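Long-range contacts in Chains: A (PDB 6ZMG), which binds S-adenosyl-L-homocysteine in sites shared between the subunits of a trimer and probably acts on S-adenosylmethionine: residues G9-R14 and I76-G81; L19-K24 and F102-V107; V52-V57 and E69-I74. All blocks are in the same frame, centred on the assembly; numbering follows the deposited sequence. Where two conformers were deposited one is given.

Interaction 1 (G9-R14 and I76-G81); sequences GGFSAR and IIDLEG. With SAH (S-adenosyl-L-homocysteine), chain D.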
# COMPACT_ATOMS: atom_id res chain seq x y z
N GLY A 9 7.15 -19.64 3.71
CA GLY A 9 5.87 -19.75 3.04
C GLY A 9 5.34 -18.46 2.49
O GLY A 9 4.21 -18.41 2.01
N GLY A 10 6.14 -17.40 2.57
CA GLY A 10 5.73 -16.13 2.01
C GLY A 10 4.61 -15.45 2.76
O GLY A 10 3.66 -14.96 2.14
N PHE A 11 4.70 -15.40 4.09
CA PHE A 11 3.67 -14.72 4.85
C PHE A 11 3.94 -13.23 4.95
O PHE A 11 5.09 -12.77 5.01
CB PHE A 11 3.55 -15.34 6.25
CG PHE A 11 3.21 -16.78 6.20
CD1 PHE A 11 1.98 -17.18 5.70
CD2 PHE A 11 4.12 -17.74 6.59
CE1 PHE A 11 1.65 -18.51 5.61
CE2 PHE A 11 3.79 -19.08 6.51
CZ PHE A 11 2.55 -19.47 6.01
N SER A 12 2.84 -12.48 4.97
CA SER A 12 2.87 -11.05 5.21
C SER A 12 1.56 -10.65 5.86
O SER A 12 0.60 -11.43 5.90
CB SER A 12 3.08 -10.28 3.91
OG SER A 12 1.98 -10.41 3.01
N ALA A 13 1.53 -9.43 6.38
CA ALA A 13 0.34 -8.93 7.02
C ALA A 13 0.23 -7.43 6.81
O ALA A 13 1.23 -6.74 6.55
CB ALA A 13 0.37 -9.19 8.53
N ARG A 14 -1.00 -6.96 6.93
CA ARG A 14 -1.33 -5.55 6.98
C ARG A 14 -2.21 -5.33 8.20
O ARG A 14 -3.14 -6.10 8.46
CB ARG A 14 -2.11 -5.12 5.73
CG ARG A 14 -1.33 -5.13 4.46
CD ARG A 14 -1.98 -4.15 3.48
NE ARG A 14 -3.31 -4.58 3.05
CZ ARG A 14 -4.08 -3.91 2.20
NH1 ARG A 14 -3.68 -2.74 1.70
NH2 ARG A 14 -5.27 -4.40 1.86
N ILE A 76 3.90 -5.79 7.21
CA ILE A 76 4.88 -6.71 7.77
C ILE A 76 5.12 -7.83 6.77
O ILE A 76 4.20 -8.59 6.46
CB ILE A 76 4.41 -7.31 9.11
CG1 ILE A 76 4.25 -6.22 10.16
CG2 ILE A 76 5.39 -8.39 9.59
CD1 ILE A 76 3.46 -6.67 11.38
N ILE A 77 6.35 -7.93 6.26
CA ILE A 77 6.78 -9.07 5.46
C ILE A 77 7.59 -9.98 6.37
O ILE A 77 8.55 -9.53 7.01
CB ILE A 77 7.61 -8.63 4.24
CG1 ILE A 77 6.80 -7.67 3.37
CG2 ILE A 77 8.08 -9.84 3.43
CD1 ILE A 77 7.61 -7.00 2.31
N ASP A 78 7.22 -11.25 6.45
CA ASP A 78 7.96 -12.17 7.31
C ASP A 78 9.30 -12.48 6.66
O ASP A 78 9.34 -13.12 5.61
CB ASP A 78 7.18 -13.46 7.51
CG ASP A 78 7.93 -14.48 8.34
OD1 ASP A 78 8.79 -14.05 9.15
OD2 ASP A 78 7.68 -15.70 8.19
N LEU A 79 10.40 -12.07 7.28
CA LEU A 79 11.74 -12.40 6.80
C LEU A 79 12.38 -13.54 7.56
O LEU A 79 13.54 -13.87 7.29
CB LEU A 79 12.67 -11.20 6.91
CG LEU A 79 12.12 -9.93 6.29
CD1 LEU A 79 13.06 -8.79 6.59
CD2 LEU A 79 11.90 -10.12 4.79
N GLU A 80 11.69 -14.14 8.53
CA GLU A 80 12.27 -15.15 9.38
C GLU A 80 11.81 -16.56 9.05
O GLU A 80 12.26 -17.52 9.71
CB GLU A 80 11.94 -14.87 10.85
CG GLU A 80 12.41 -13.54 11.35
CD GLU A 80 12.28 -13.46 12.85
OE1 GLU A 80 13.27 -13.74 13.55
OE2 GLU A 80 11.17 -13.16 13.33
N GLY A 81 10.94 -16.72 8.06
CA GLY A 81 10.47 -18.04 7.67
C GLY A 81 9.68 -18.73 8.76
O GLY A 81 9.89 -19.91 9.06
N SAH D . 18.50 2.16 5.14
CA SAH D . 18.46 0.69 5.18
CB SAH D . 17.20 0.16 4.43
CG SAH D . 16.46 -0.83 5.30
SD SAH D . 15.11 -1.70 4.49
C SAH D . 19.69 0.01 4.56
O SAH D . 19.71 -1.18 4.36
OXT SAH D . 20.69 0.79 4.33
C5' SAH D . 14.19 -0.39 3.65
C4' SAH D . 12.73 -0.33 4.05
O4' SAH D . 12.11 -1.62 3.86
C3' SAH D . 12.48 -0.03 5.52
O3' SAH D . 12.58 1.34 5.85
C2' SAH D . 11.03 -0.52 5.68
O2' SAH D . 10.16 0.51 5.23
C1' SAH D . 10.99 -1.72 4.73
N9 SAH D . 11.08 -3.00 5.42
C8 SAH D . 12.22 -3.65 5.83
N7 SAH D . 12.00 -4.84 6.34
C5 SAH D . 10.62 -4.97 6.27
C6 SAH D . 9.75 -6.03 6.60
N6 SAH D . 10.16 -7.21 7.10
N1 SAH D . 8.43 -5.85 6.36
C2 SAH D . 8.02 -4.69 5.84
N3 SAH D . 8.74 -3.63 5.49
C4 SAH D . 10.05 -3.84 5.72
O HOH W 1 7.09 -16.37 5.55
O HOH W 2 7.39 -13.64 3.84
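Phe11 to Ala13 and Ile76 to Asp78 make a backbone-dominated antiparallel pairing where strand 11-21 begins and strand 66-77 runs out. Ala13 and Ile76 form its hydrogen-bonded pair: Ala13 N reaches Ile76 O at 2.8 Å, and Ile76 N returns to Ala13 O at 2.9 Å. Ser12 CA adds a CA-H...O contact to Ile76 O. Past the non-hydrogen-bonded pair Ser12-Ile77, Asp78 N still donates to Phe11 O at 3.0 Å, and one water, donating to both Phe11 O and Asp78 O, extends the link. With CG anti to the backbone N (chi1 178°), Asp78 brings OD2 near the plane of the Phe11 ring, at its edge. OD2 also accepts from Leu82 N and from a second water, which in turn accepts from Phe11 N, while OD1 accepts from Glu80 N in an Asx turn. Ile77 turns its peptide groups to the adenine: its N meets SAH N1 at 2.9 Å and its O receives SAH N6 at 2.8 Å. Glu69 of the second subunit holds the same ligand. Helix 84-101 packs on Phe11 and Ala13 through Phe87 and Val91, and strand 106-113 pairs with Ser12 and Arg14.

Interaction 2 (L19-K24 and F102-V107); sequences LNVGDK and FKQESV. With SAH (S-adenosyl-L-homocysteine), chain B.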
# COMPACT_ATOMS: atom_id res chain seq x y z
N LEU A 19 -6.02 6.70 14.62
CA LEU A 19 -5.39 7.60 15.56
C LEU A 19 -6.37 8.53 16.25
O LEU A 19 -5.96 9.30 17.12
CB LEU A 19 -4.27 8.40 14.88
CG LEU A 19 -3.21 7.54 14.21
CD1 LEU A 19 -2.25 8.36 13.40
CD2 LEU A 19 -2.42 6.70 15.21
N ASN A 20 -7.65 8.46 15.89
CA ASN A 20 -8.71 9.07 16.67
C ASN A 20 -9.10 8.14 17.81
O ASN A 20 -9.13 6.92 17.64
CB ASN A 20 -9.98 9.26 15.84
CG ASN A 20 -10.06 10.59 15.14
OD1 ASN A 20 -9.07 11.27 14.89
ND2 ASN A 20 -11.28 10.96 14.78
N VAL A 21 -9.42 8.72 18.95
CA VAL A 21 -10.18 8.04 19.99
C VAL A 21 -11.58 8.63 19.93
O VAL A 21 -11.78 9.81 20.25
CB VAL A 21 -9.54 8.22 21.37
CG1 VAL A 21 -10.38 7.51 22.41
CG2 VAL A 21 -8.13 7.67 21.36
N GLY A 22 -12.53 7.82 19.50
CA GLY A 22 -13.83 8.37 19.15
C GLY A 22 -13.70 9.39 18.04
O GLY A 22 -13.08 9.14 17.01
N ASP A 23 -14.27 10.57 18.23
CA ASP A 23 -14.12 11.60 17.21
C ASP A 23 -12.98 12.57 17.52
O ASP A 23 -12.89 13.61 16.85
CB ASP A 23 -15.44 12.31 16.96
CG ASP A 23 -15.94 13.04 18.16
OD1 ASP A 23 -15.19 13.10 19.16
OD2 ASP A 23 -17.08 13.55 18.09
N LYS A 24 -12.08 12.24 18.46
CA LYS A 24 -10.99 13.13 18.87
C LYS A 24 -9.65 12.68 18.32
O LYS A 24 -9.14 11.62 18.72
CB LYS A 24 -10.90 13.18 20.38
CG LYS A 24 -9.88 14.16 20.90
CD LYS A 24 -9.95 14.21 22.43
CE LYS A 24 -9.16 15.37 23.00
NZ LYS A 24 -7.75 15.00 23.28
N PHE A 102 -4.10 1.90 21.97
CA PHE A 102 -4.59 3.11 21.33
C PHE A 102 -6.08 3.33 21.55
O PHE A 102 -6.66 4.23 20.94
CB PHE A 102 -4.15 3.13 19.87
CG PHE A 102 -2.67 3.26 19.75
CD1 PHE A 102 -2.07 4.47 20.06
CD2 PHE A 102 -1.86 2.17 19.46
CE1 PHE A 102 -0.70 4.62 20.01
CE2 PHE A 102 -0.48 2.30 19.44
CZ PHE A 102 0.10 3.53 19.69
N LYS A 103 -6.68 2.56 22.45
CA LYS A 103 -8.06 2.82 22.89
C LYS A 103 -9.02 2.77 21.70
O LYS A 103 -9.95 3.59 21.59
CB LYS A 103 -8.17 4.13 23.66
CG LYS A 103 -7.32 4.13 24.88
CD LYS A 103 -7.50 5.41 25.64
CE LYS A 103 -6.81 5.39 26.94
NZ LYS A 103 -7.20 6.62 27.65
N GLN A 104 -8.79 1.82 20.81
CA GLN A 104 -9.53 1.72 19.57
C GLN A 104 -10.72 0.78 19.69
O GLN A 104 -10.67 -0.23 20.39
CB GLN A 104 -8.62 1.22 18.44
CG GLN A 104 -7.45 2.12 18.13
CD GLN A 104 -7.92 3.42 17.58
OE1 GLN A 104 -8.44 3.47 16.47
NE2 GLN A 104 -7.80 4.50 18.37
N GLU A 105 -11.78 1.09 18.95
CA GLU A 105 -12.91 0.18 18.89
C GLU A 105 -12.62 -1.00 17.97
O GLU A 105 -13.06 -2.12 18.25
CB GLU A 105 -14.14 0.93 18.42
CG GLU A 105 -15.41 0.16 18.39
CD GLU A 105 -16.52 1.03 17.81
OE1 GLU A 105 -16.68 1.16 16.57
OE2 GLU A 105 -17.22 1.63 18.63
N SER A 106 -11.93 -0.75 16.87
CA SER A 106 -11.61 -1.80 15.92
C SER A 106 -10.19 -1.59 15.43
O SER A 106 -9.73 -0.46 15.27
CB SER A 106 -12.49 -1.72 14.65
OG SER A 106 -13.87 -1.82 14.95
N VAL A 107 -9.50 -2.71 15.18
CA VAL A 107 -8.26 -2.76 14.41
C VAL A 107 -8.45 -3.83 13.35
O VAL A 107 -8.97 -4.91 13.64
CB VAL A 107 -7.04 -3.07 15.31
CG1 VAL A 107 -5.84 -3.44 14.49
CG2 VAL A 107 -6.72 -1.86 16.20
N SAH B . -10.40 5.07 15.48
CA SAH B . -11.24 3.95 15.03
CB SAH B . -10.48 3.06 14.01
CG SAH B . -11.33 2.82 12.79
SD SAH B . -10.67 1.62 11.61
C SAH B . -11.74 3.04 16.17
O SAH B . -12.28 1.99 15.94
OXT SAH B . -11.56 3.51 17.36
C5' SAH B . -8.94 2.11 11.43
C4' SAH B . -8.55 2.40 9.99
O4' SAH B . -8.88 1.27 9.15
C3' SAH B . -9.30 3.55 9.33
O3' SAH B . -8.79 4.83 9.69
C2' SAH B . -9.05 3.26 7.85
O2' SAH B . -7.77 3.77 7.49
C1' SAH B . -9.06 1.73 7.82
N9 SAH B . -10.31 1.17 7.32
C8 SAH B . -11.46 0.93 8.03
N7 SAH B . -12.39 0.33 7.33
C5 SAH B . -11.82 0.17 6.08
C6 SAH B . -12.28 -0.46 4.91
N6 SAH B . -13.47 -1.06 4.79
N1 SAH B . -11.43 -0.48 3.85
C2 SAH B . -10.23 0.10 3.97
N3 SAH B . -9.70 0.70 5.02
C4 SAH B . -10.54 0.70 6.06
O HOH W 3 -11.67 4.88 19.68
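Gln104 and Asn20 meet in the pocket for the amino acid end of SAH, where the loop after helix 84-101 faces the end of strand 11-21. Gln104 NE2 donates to Asn20 O at 2.9 Å and to Phe102 O in its own segment at 2.8 Å, the second bond almost straight (177°). Both acceptors lie in the amide plane, which fixes the rotation of the group and directs OE1 at the ligand, where it accepts from SAH N at 2.7 Å. The chain can double back in this way because it bends at chi2 (-66°). With an alanine in place of Gln104, the amino group of SAH would probably lose one acceptor, and Asn20 O and Phe102 O the NH2 that links them. Glu105 N and Ser106 N donate to SAH OXT and O, each at 2.9 Å. A water donating to SAH OXT and Lys103 O accepts from Gly22 N, so the type II' turn from Val21 to Lys24 also borders the carboxylate. Val21 adds only loose packing, CG2 lying 3.8 Å from Phe102 O and 4.2 Å from Lys103 CB. Lys103, with positive phi, is the C-prime residue of the Schellman motif that ends helix 84-101. Helix 29-43 packs against Leu19 and Phe102 through Val32, while Asn70 and Val72 of strand 66-77 lie against Leu19.

Interaction 3 (V52-V57 and E69-I74); sequences VAQRGV and ENSVQI. With SAH (S-adenosyl-L-homocysteine), chain B.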
# COMPACT_ATOMS: atom_id res chain seq x y z
N VAL A 52 2.68 3.28 7.07
CA VAL A 52 2.19 4.23 6.08
C VAL A 52 1.13 5.10 6.73
O VAL A 52 0.12 4.59 7.23
CB VAL A 52 1.61 3.50 4.86
CG1 VAL A 52 1.04 4.47 3.85
CG2 VAL A 52 2.66 2.58 4.21
N ALA A 53 1.33 6.41 6.66
CA ALA A 53 0.32 7.35 7.12
C ALA A 53 -0.82 7.44 6.12
O ALA A 53 -0.61 7.43 4.90
CB ALA A 53 0.93 8.74 7.27
N GLN A 54 -2.03 7.54 6.64
CA GLN A 54 -3.21 7.56 5.82
C GLN A 54 -4.22 8.51 6.42
O GLN A 54 -4.16 8.87 7.60
CB GLN A 54 -3.94 6.21 5.83
CG GLN A 54 -3.06 5.01 5.74
CD GLN A 54 -3.86 3.74 5.55
OE1 GLN A 54 -3.65 3.00 4.59
NE2 GLN A 54 -4.73 3.45 6.50
N ARG A 55 -5.20 8.86 5.59
CA ARG A 55 -6.49 9.33 6.07
C ARG A 55 -7.45 8.15 5.99
O ARG A 55 -7.46 7.41 5.00
CB ARG A 55 -7.00 10.50 5.23
CG ARG A 55 -6.14 11.74 5.34
CD ARG A 55 -6.22 12.39 6.70
NE ARG A 55 -7.46 13.13 6.85
CZ ARG A 55 -7.96 13.54 8.01
NH1 ARG A 55 -7.34 13.25 9.16
NH2 ARG A 55 -9.08 14.23 8.01
N GLY A 56 -8.23 7.96 7.04
CA GLY A 56 -9.15 6.85 7.11
C GLY A 56 -10.56 7.37 7.33
O GLY A 56 -10.76 8.37 8.03
N VAL A 57 -11.52 6.67 6.75
CA VAL A 57 -12.94 6.92 6.97
C VAL A 57 -13.52 5.65 7.57
O VAL A 57 -13.30 4.55 7.05
CB VAL A 57 -13.64 7.26 5.65
CG1 VAL A 57 -15.13 7.39 5.88
CG2 VAL A 57 -13.05 8.53 5.10
N GLU A 69 -10.27 10.24 10.14
CA GLU A 69 -9.16 10.32 11.07
C GLU A 69 -7.86 10.16 10.30
O GLU A 69 -7.84 9.76 9.14
CB GLU A 69 -9.23 9.20 12.12
CG GLU A 69 -9.22 7.80 11.51
CD GLU A 69 -9.31 6.67 12.54
OE1 GLU A 69 -9.33 6.94 13.76
OE2 GLU A 69 -9.39 5.49 12.10
N ASN A 70 -6.76 10.47 10.97
CA ASN A 70 -5.49 9.94 10.53
C ASN A 70 -5.40 8.48 10.97
O ASN A 70 -5.89 8.12 12.03
CB ASN A 70 -4.34 10.70 11.17
CG ASN A 70 -4.28 12.15 10.72
OD1 ASN A 70 -4.65 12.50 9.60
ND2 ASN A 70 -3.75 12.99 11.59
N SER A 71 -4.74 7.66 10.17
CA SER A 71 -4.54 6.26 10.53
C SER A 71 -3.20 5.78 10.00
O SER A 71 -2.47 6.51 9.30
CB SER A 71 -5.72 5.40 10.07
OG SER A 71 -5.78 5.37 8.68
N VAL A 72 -2.86 4.54 10.36
CA VAL A 72 -1.58 3.94 10.02
C VAL A 72 -1.83 2.57 9.44
O VAL A 72 -2.60 1.78 10.00
CB VAL A 72 -0.66 3.82 11.24
CG1 VAL A 72 0.67 3.24 10.82
CG2 VAL A 72 -0.51 5.18 11.90
N GLN A 73 -1.22 2.31 8.30
CA GLN A 73 -1.19 0.97 7.72
C GLN A 73 0.18 0.38 8.02
O GLN A 73 1.21 0.89 7.55
CB GLN A 73 -1.48 1.04 6.22
CG GLN A 73 -1.43 -0.31 5.57
CD GLN A 73 -1.50 -0.29 4.05
OE1 GLN A 73 -1.13 -1.27 3.42
NE2 GLN A 73 -2.03 0.80 3.48
N ILE A 74 0.20 -0.68 8.83
CA ILE A 74 1.44 -1.39 9.14
C ILE A 74 1.57 -2.54 8.16
O ILE A 74 0.65 -3.35 8.01
CB ILE A 74 1.42 -1.94 10.58
CG1 ILE A 74 1.05 -0.86 11.58
CG2 ILE A 74 2.79 -2.54 10.93
CD1 ILE A 74 0.87 -1.39 12.98
N SAH B . -10.40 5.07 15.48
CA SAH B . -11.24 3.95 15.03
CB SAH B . -10.48 3.06 14.01
CG SAH B . -11.33 2.82 12.79
SD SAH B . -10.67 1.62 11.61
C SAH B . -11.74 3.04 16.17
O SAH B . -12.28 1.99 15.94
OXT SAH B . -11.56 3.51 17.36
C5' SAH B . -8.94 2.11 11.43
C4' SAH B . -8.55 2.40 9.99
O4' SAH B . -8.88 1.27 9.15
C3' SAH B . -9.30 3.55 9.33
O3' SAH B . -8.79 4.83 9.69
C2' SAH B . -9.05 3.26 7.85
O2' SAH B . -7.77 3.77 7.49
C1' SAH B . -9.06 1.73 7.82
N9 SAH B . -10.31 1.17 7.32
C8 SAH B . -11.46 0.93 8.03
N7 SAH B . -12.39 0.33 7.33
C5 SAH B . -11.82 0.17 6.08
C6 SAH B . -12.28 -0.46 4.91
N6 SAH B . -13.47 -1.06 4.79
N1 SAH B . -11.43 -0.48 3.85
C2 SAH B . -10.23 0.10 3.97
N3 SAH B . -9.70 0.70 5.02
C4 SAH B . -10.54 0.70 6.06
O HOH W 4 -2.21 11.00 8.07
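Asn70 OD1 is gripped by Arg55 NH1 at 2.8 Å and, weakly, by a water that also donates to Gln54 O. Arg55 NH1 comes from above the carbonyl plane of the amide, and the guanidinium and amide planes stand 69° apart. Bends at chi2 and chi3 curl the arginine across to strand 66-77, where Glu69 O lies over one face of the guanidinium; NH2 forms a salt bridge to Glu30 of the third subunit. These residues belong to the beta hairpin of strands 49-59 and 66-77, whose antiparallel ladder alternates the hydrogen-bonded pairs Val52-Gln73, Gln54-Ser71 and Gly56-Glu69 with non-hydrogen-bonded ones. On the face bearing Gln54 and Gln73, Gln73 NE2 donates to Gln54 OE1 at 2.9 Å, with the two amide planes 66° apart. Farther along that face SAH takes over the polar groups. Ser71 OG shares a hydrogen bond with the ribose O2' at 2.8 Å, and Glu69 spans the ligand, OE2 accepting from O3' at 2.6 Å and OE1 from the amino N at 2.8 Å. Asn20 N donates to OE1 as well. Gly56 CA lies 3.3 Å from O3', and a side chain at this position would run into the ribose.

In the fold
All three contacts are largely buried and tie into one antiparallel sheet. Interactions 1 and 3 share strand 66-77, and interactions 1 and 2 share strand 11-21 on opposite sides of the chain's centre. Interaction 1 is mostly backbone pairing, interaction 3 a full ladder with polar side chains on both faces, while interaction 2 sets a strand end against the loop after a helix, with no beta bridge, its valine and lysine toward the surface. Interactions 2 and 3 touch, Leu19 N lying 2.9 Å from Asn70 O, and together they hold the amino acid and ribose of one SAH. Interaction 1 serves the adenine of another SAH, so each ligand site joins two subunits.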